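Side-chain contact in PTS system, IIabc component (Clostridium difficile, PDB 3IPJ), which probably takes part in phosphotransferase-system sugar uptake, this chain being the EIIB domain expected to carry the phosphocysteine intermediate: residues A[15-20]-A[40-45]. Numbering follows the deposited sequence.
Sequences KIIGED and EIINDK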
# COMPACT_ATOMS: atom_id res chain seq x y z
N LYS A 15 -2.78 -0.57 -9.00
CA LYS A 15 -3.01 -1.19 -10.25
C LYS A 15 -2.53 -2.67 -10.32
O LYS A 15 -3.19 -3.53 -10.90
CB LYS A 15 -2.33 -0.44 -11.34
CG LYS A 15 -2.68 -1.00 -12.72
CD LYS A 15 -1.93 -0.22 -13.83
CE LYS A 15 -0.42 -0.13 -13.49
NZ LYS A 15 0.35 1.12 -13.87
N ILE A 16 -1.38 -2.96 -9.72
CA ILE A 16 -0.93 -4.32 -9.75
C ILE A 16 -1.71 -5.26 -8.79
O ILE A 16 -1.96 -6.42 -9.11
CB ILE A 16 0.56 -4.33 -9.42
CG1 ILE A 16 1.32 -3.49 -10.46
CG2 ILE A 16 1.11 -5.73 -9.42
CD1 ILE A 16 2.72 -3.08 -9.93
N ILE A 17 -2.08 -4.77 -7.62
CA ILE A 17 -2.82 -5.58 -6.63
C ILE A 17 -4.25 -5.75 -7.15
O ILE A 17 -4.83 -6.83 -7.11
CB ILE A 17 -2.80 -4.87 -5.26
CG1 ILE A 17 -1.35 -4.80 -4.74
CG2 ILE A 17 -3.80 -5.47 -4.24
CD1 ILE A 17 -1.15 -3.80 -3.56
N GLY A 18 -4.82 -4.70 -7.73
CA GLY A 18 -6.19 -4.73 -8.21
C GLY A 18 -7.03 -3.91 -7.25
O GLY A 18 -7.13 -4.27 -6.07
N GLU A 19 -7.71 -2.87 -7.71
CA GLU A 19 -8.44 -2.03 -6.76
C GLU A 19 -9.48 -2.81 -5.90
O GLU A 19 -9.62 -2.60 -4.68
CB GLU A 19 -9.11 -0.87 -7.47
CG GLU A 19 -9.90 -0.03 -6.49
CD GLU A 19 -11.03 0.82 -7.12
OE1 GLU A 19 -10.91 1.28 -8.33
OE2 GLU A 19 -12.05 1.04 -6.35
N ASP A 20 -10.24 -3.68 -6.56
CA ASP A 20 -11.32 -4.37 -5.87
C ASP A 20 -10.80 -5.68 -5.22
O ASP A 20 -11.57 -6.45 -4.63
CB ASP A 20 -12.60 -4.52 -6.75
CG ASP A 20 -12.52 -5.65 -7.79
OD1 ASP A 20 -11.40 -6.22 -8.00
OD2 ASP A 20 -13.61 -5.97 -8.40
N GLU A 40 -3.25 -14.65 -4.98
CA GLU A 40 -2.82 -15.47 -6.09
C GLU A 40 -3.03 -14.82 -7.45
O GLU A 40 -2.66 -15.42 -8.49
CB GLU A 40 -3.55 -16.84 -6.07
CG GLU A 40 -3.04 -17.70 -4.97
CD GLU A 40 -4.01 -18.82 -4.61
OE1 GLU A 40 -5.01 -19.07 -5.34
OE2 GLU A 40 -3.77 -19.46 -3.56
N ILE A 41 -3.62 -13.62 -7.49
CA ILE A 41 -3.68 -12.87 -8.73
C ILE A 41 -2.73 -11.64 -8.72
O ILE A 41 -2.75 -10.82 -9.68
CB ILE A 41 -5.11 -12.41 -8.98
CG1 ILE A 41 -5.65 -11.67 -7.73
CG2 ILE A 41 -5.95 -13.62 -9.39
CD1 ILE A 41 -7.06 -11.05 -7.91
N ILE A 42 -1.92 -11.49 -7.65
CA ILE A 42 -1.01 -10.35 -7.51
C ILE A 42 0.37 -10.83 -8.05
O ILE A 42 0.95 -11.81 -7.54
CB ILE A 42 -0.86 -9.89 -6.01
CG1 ILE A 42 -2.20 -9.46 -5.40
CG2 ILE A 42 0.12 -8.68 -5.89
CD1 ILE A 42 -2.04 -9.03 -3.94
N ASN A 43 0.88 -10.11 -9.07
CA ASN A 43 2.12 -10.44 -9.71
C ASN A 43 3.27 -9.84 -8.87
O ASN A 43 3.59 -8.63 -9.00
CB ASN A 43 2.11 -9.85 -11.13
CG ASN A 43 3.36 -10.20 -11.93
OD1 ASN A 43 4.35 -10.68 -11.37
ND2 ASN A 43 3.30 -9.98 -13.25
N ASP A 44 3.87 -10.64 -8.00
CA ASP A 44 4.84 -10.09 -7.05
C ASP A 44 5.97 -9.43 -7.80
O ASP A 44 6.51 -8.42 -7.35
CB ASP A 44 5.45 -11.18 -6.14
CG ASP A 44 4.43 -11.88 -5.21
OD1 ASP A 44 3.21 -11.52 -5.17
OD2 ASP A 44 4.87 -12.84 -4.48
N LYS A 45 6.39 -10.03 -8.91
CA LYS A 45 7.57 -9.54 -9.65
C LYS A 45 7.34 -8.12 -10.16
O LYS A 45 8.28 -7.34 -10.25
CB LYS A 45 7.91 -10.45 -10.83
CG LYS A 45 8.25 -11.88 -10.39
CD LYS A 45 9.17 -11.99 -9.11
CE LYS A 45 10.64 -11.70 -9.48
NZ LYS A 45 11.55 -11.96 -8.33
O HOH W 1 -0.85 -8.39 -10.60
O HOH W 2 -4.99 -8.64 -9.73
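The side chains of Ile17 and Ile42 run alongside each other in the same direction. The nearest carbons are the branch methyl Ile17 CG2 and the tip of the longer arm, Ile42 CD1, 4.0 Å apart. Further back, Ile42 CG1 lies 4.1 Å from Ile17 CA, so the arm runs alongside the helix backbone as well as the side chain. A chi1 of -59° sets CG1 beside the Ile42 backbone N, and from there the arm reaches Ile17. Ile16 meets the other segment through its branch methyl. With CG2 anti to the Ile16 backbone N, that methyl comes to 3.8 Å from Asn43 O.

The polar link between the backbones runs through two waters. Water 1 donates to Ile16 O at 2.7 Å. It accepts from Asn43 N at 2.9 Å. It also donates to Ile41 O. Water 2 donates to Ile17 O and to Ile41 O. Ile41 O thus accepts from both waters, in rather long bonds.

In the EIIB domain, this contact joins the C-terminal end of helix 5-17 to the turn leading into helix 44-48. The antiparallel strands 22-27 and 31-36 lie between the two segments in sequence. Ile17 and Ile42 are buried, and both also touch Val36 of strand 31-36. Ile16 packs on Lys46 and Val47.

Gly18 is the first residue past helix 5-17 to leave helical angles, with positive phi (106°). Just before it, Ile17 O also accepts a bond from Asn21 ND2. On the other segment, Asn43 is the N-cap of helix 44-48. Its OD1 takes a weak bond from Lys45 N, bent to 121°.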